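Long-range contact in ribose transcriptional regulator (Enterococcus faecium DO, PDB 4RK1), which binds ribose in its periplasmic-binding-protein-like domain and probably acts as a DNA-binding repressor of the LacI family: residues E54-R62 with V74-L83. Residues are numbered along the deposited sequence; the frame is centred on the assembly and turned at random.
Sequences EYLAELTRR and VSTDAINENL
Leu56 drives its side chain as a knob into a hole lined by Ala78, Ile79, Asn82 and Leu83, locking together two neighbouring helices packed on the parallel sheet of the Rossmann-like, LacI-type sugar-binding fold. Helices 55-61 and 76-83 run nearly parallel, 16° apart with axes 8.9 Å from each other. Strand 66-69 comes between them in the chain, and the second helix links it to its parallel neighbour 90-93, a beta-alpha-beta crossover of the kind that is usually right-handed. Leu56 sends CD1 among Val74, Ala78 and Ile79 and CD2 toward Leu83. Leu56 CD1 lies 3.8 Å from Ile79 CG1 and presses on Val74 CG1 at 3.3 Å, tighter than ordinary carbon packing; the Leu56 and Val74 side chains meet at about a right angle. Leu56 CD2 touches Leu83 CD2, again with the two leucines crosswise. Phe67 of strand 66-69 packs against both leucines, and Leu13 of strand 9-14 against Leu56 and Val74, so this apolar seam continues into the sheet.

Farther out the seam turns polar, yet no hydrogen bond joins the two helices. The Asn82 amide lies alongside Ala57, its OD1 3.3 Å from Ala57 CA. Its nitrogen turns back to its own helix: ND2 donates to a lone pair of Ala78 O, lying in that carbonyl's plane, which holds the amide's rotation while Asn82 N shares the same acceptor. Beyond it, Thr60 brings CG2 to within 3.6 Å of Asn82 O. The Thr60 hydroxyl touches Leu83 CD2; with OG1 beside the backbone N (chi1 -59°) it reaches back to donate to Leu56 O over 2.6 Å, from above the carbonyl plane, while Thr60 N reaches that oxygen from the opposite face.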
loop_
_atom_site.group_PDB
_atom_site.type_symbol
_atom_site.label_atom_id
_atom_site.label_comp_id
_atom_site.label_asym_id
_atom_site.label_seq_id
_atom_site.Cartn_x
_atom_site.Cartn_y
_atom_site.Cartn_z
ATOM N N GLU B 54 14.934 -4.366 18.652
ATOM C CA GLU B 54 13.923 -4.808 19.617
ATOM C C GLU B 54 12.622 -3.991 19.600
ATOM O O GLU B 54 12.407 -3.120 20.442
ATOM C CB GLU B 54 14.531 -4.787 21.021
ATOM C CG GLU B 54 15.675 -5.779 21.201
ATOM C CD GLU B 54 16.725 -5.316 22.191
ATOM O OE1 GLU B 54 16.642 -4.168 22.681
ATOM O OE2 GLU B 54 17.649 -6.104 22.478
ATOM N N TYR B 55 11.746 -4.311 18.652
ATOM C CA TYR B 55 10.427 -3.675 18.558
ATOM C C TYR B 55 9.622 -3.866 19.838
ATOM O O TYR B 55 9.181 -2.897 20.452
ATOM C CB TYR B 55 9.634 -4.234 17.369
ATOM C CG TYR B 55 10.201 -3.843 16.020
ATOM C CD1 TYR B 55 9.823 -2.654 15.405
ATOM C CD2 TYR B 55 11.116 -4.664 15.360
ATOM C CE1 TYR B 55 10.339 -2.290 14.171
ATOM C CE2 TYR B 55 11.639 -4.308 14.126
ATOM C CZ TYR B 55 11.248 -3.121 13.536
ATOM O OH TYR B 55 11.767 -2.766 12.313
ATOM N N LEU B 56 9.446 -5.118 20.250
ATOM C CA LEU B 56 8.593 -5.427 21.400
ATOM C C LEU B 56 9.080 -4.799 22.687
ATOM O O LEU B 56 8.281 -4.243 23.452
ATOM C CB LEU B 56 8.467 -6.936 21.606
ATOM C CG LEU B 56 7.609 -7.732 20.636
ATOM C CD1 LEU B 56 7.487 -9.158 21.155
ATOM C CD2 LEU B 56 6.239 -7.092 20.444
ATOM N N ALA B 57 10.385 -4.897 22.933
ATOM C CA ALA B 57 10.972 -4.367 24.159
ATOM C C ALA B 57 10.730 -2.866 24.249
ATOM O O ALA B 57 10.256 -2.363 25.264
ATOM C CB ALA B 57 12.467 -4.674 24.221
ATOM N N GLU B 58 11.040 -2.153 23.175
ATOM C CA GLU B 58 10.842 -0.713 23.157
ATOM C C GLU B 58 9.355 -0.364 23.307
ATOM O O GLU B 58 8.999 0.487 24.108
ATOM C CB GLU B 58 11.426 -0.116 21.870
ATOM C CG GLU B 58 11.206 1.379 21.679
ATOM C CD GLU B 58 11.809 2.249 22.779
ATOM O OE1 GLU B 58 12.761 1.812 23.463
ATOM O OE2 GLU B 58 11.324 3.388 22.956
ATOM N N LEU B 59 8.494 -1.011 22.531
ATOM C CA LEU B 59 7.064 -0.698 22.567
ATOM C C LEU B 59 6.430 -1.050 23.913
ATOM O O LEU B 59 5.573 -0.321 24.409
ATOM C CB LEU B 59 6.339 -1.400 21.417
ATOM C CG LEU B 59 6.646 -0.860 20.009
ATOM C CD1 LEU B 59 5.744 -1.525 18.984
ATOM C CD2 LEU B 59 6.485 0.649 19.955
ATOM N N THR B 60 6.874 -2.155 24.506
ATOM C CA THR B 60 6.451 -2.534 25.850
ATOM C C THR B 60 6.842 -1.466 26.866
ATOM O O THR B 60 6.006 -1.064 27.672
ATOM C CB THR B 60 7.020 -3.917 26.235
ATOM O OG1 THR B 60 6.552 -4.889 25.291
ATOM C CG2 THR B 60 6.576 -4.340 27.638
ATOM N N ARG B 61 8.085 -0.979 26.793
ATOM C CA ARG B 61 8.541 0.124 27.657
ATOM C C ARG B 61 7.713 1.387 27.456
ATOM O O ARG B 61 7.474 2.122 28.404
ATOM C CB ARG B 61 10.023 0.447 27.433
ATOM C CG ARG B 61 10.986 -0.533 28.097
ATOM C CD ARG B 61 12.400 0.025 28.138
ATOM N NE ARG B 61 12.950 0.177 26.793
ATOM C CZ ARG B 61 13.683 -0.732 26.151
ATOM N NH1 ARG B 61 13.996 -1.894 26.720
ATOM N NH2 ARG B 61 14.115 -0.473 24.918
ATOM N N ARG B 62 7.253 1.619 26.231
ATOM C CA ARG B 62 6.402 2.775 25.944
ATOM C C ARG B 62 4.963 2.586 26.461
ATOM O O ARG B 62 4.125 3.457 26.265
ATOM C CB ARG B 62 6.384 3.079 24.434
ATOM C CG ARG B 62 7.743 3.334 23.770
ATOM C CD ARG B 62 8.246 4.766 23.914
ATOM N NE ARG B 62 8.447 5.125 25.316
ATOM C CZ ARG B 62 9.473 4.732 26.074
ATOM N NH1 ARG B 62 9.546 5.125 27.343
ATOM N NH2 ARG B 62 10.429 3.954 25.586
ATOM N N VAL B 74 9.030 -11.683 15.042
ATOM C CA VAL B 74 8.888 -11.532 16.486
ATOM C C VAL B 74 8.994 -12.912 17.124
ATOM O O VAL B 74 8.125 -13.757 16.926
ATOM C CB VAL B 74 7.530 -10.883 16.837
ATOM C CG1 VAL B 74 7.273 -10.908 18.334
ATOM C CG2 VAL B 74 7.485 -9.454 16.317
ATOM N N SER B 75 10.059 -13.123 17.891
ATOM C CA SER B 75 10.366 -14.435 18.460
ATOM C C SER B 75 9.547 -14.757 19.708
ATOM O O SER B 75 9.029 -13.868 20.387
ATOM C CB SER B 75 11.845 -14.498 18.840
ATOM O OG SER B 75 12.119 -13.591 19.893
ATOM N N THR B 76 9.461 -16.048 20.004
ATOM C CA THR B 76 8.877 -16.537 21.242
ATOM C C THR B 76 9.566 -15.913 22.465
ATOM O O THR B 76 8.894 -15.457 23.392
ATOM C CB THR B 76 8.956 -18.070 21.283
ATOM O OG1 THR B 76 8.135 -18.599 20.240
ATOM C CG2 THR B 76 8.482 -18.628 22.632
ATOM N N ASP B 77 10.898 -15.877 22.454
ATOM C CA ASP B 77 11.665 -15.285 23.556
ATOM C C ASP B 77 11.303 -13.819 23.781
ATOM O O ASP B 77 11.102 -13.391 24.915
ATOM C CB ASP B 77 13.180 -15.399 23.305
ATOM C CG ASP B 77 13.696 -16.830 23.411
ATOM O OD1 ASP B 77 13.033 -17.681 24.047
ATOM O OD2 ASP B 77 14.775 -17.106 22.847
ATOM N N ALA B 78 11.233 -13.048 22.699
ATOM C CA ALA B 78 10.878 -11.639 22.802
ATOM C C ALA B 78 9.461 -11.469 23.354
ATOM O O ALA B 78 9.200 -10.543 24.122
ATOM C CB ALA B 78 11.013 -10.952 21.451
ATOM N N ILE B 79 8.552 -12.364 22.967
ATOM C CA ILE B 79 7.178 -12.311 23.477
ATOM C C ILE B 79 7.142 -12.627 24.977
ATOM O O ILE B 79 6.511 -11.913 25.761
ATOM C CB ILE B 79 6.250 -13.255 22.684
ATOM C CG1 ILE B 79 6.010 -12.666 21.285
ATOM C CG2 ILE B 79 4.914 -13.431 23.407
ATOM C CD1 ILE B 79 5.371 -13.623 20.314
ATOM N N ASN B 80 7.823 -13.698 25.368
ATOM C CA ASN B 80 7.903 -14.079 26.781
ATOM C C ASN B 80 8.522 -12.988 27.631
ATOM O O ASN B 80 7.961 -12.586 28.648
ATOM C CB ASN B 80 8.727 -15.350 26.942
ATOM C CG ASN B 80 8.014 -16.577 26.423
ATOM O OD1 ASN B 80 6.849 -16.520 26.030
ATOM N ND2 ASN B 80 8.710 -17.696 26.423
ATOM N N GLU B 81 9.671 -12.489 27.190
ATOM C CA GLU B 81 10.435 -11.521 27.969
ATOM C C GLU B 81 9.695 -10.202 28.147
ATOM O O GLU B 81 9.795 -9.569 29.194
ATOM C CB GLU B 81 11.803 -11.279 27.310
ATOM C CG GLU B 81 12.673 -10.229 27.994
ATOM C CD GLU B 81 13.006 -10.583 29.433
ATOM O OE1 GLU B 81 13.158 -11.783 29.738
ATOM O OE2 GLU B 81 13.119 -9.658 30.261
ATOM N N ASN B 82 8.936 -9.794 27.134
ATOM C CA ASN B 82 8.319 -8.477 27.150
ATOM C C ASN B 82 6.811 -8.507 27.367
ATOM O O ASN B 82 6.302 -7.885 28.303
ATOM C CB ASN B 82 8.683 -7.751 25.857
ATOM C CG ASN B 82 10.183 -7.520 25.733
ATOM O OD1 ASN B 82 10.752 -6.722 26.474
ATOM N ND2 ASN B 82 10.830 -8.226 24.817
ATOM N N LEU B 83 6.083 -9.231 26.525
ATOM C CA LEU B 83 4.620 -9.188 26.613
ATOM C C LEU B 83 4.076 -9.953 27.825
ATOM O O LEU B 83 3.237 -9.442 28.585
ATOM C CB LEU B 83 3.992 -9.705 25.327
ATOM C CG LEU B 83 4.431 -9.052 24.004
ATOM C CD1 LEU B 83 3.457 -9.409 22.884
ATOM C CD2 LEU B 83 4.581 -7.552 24.137
#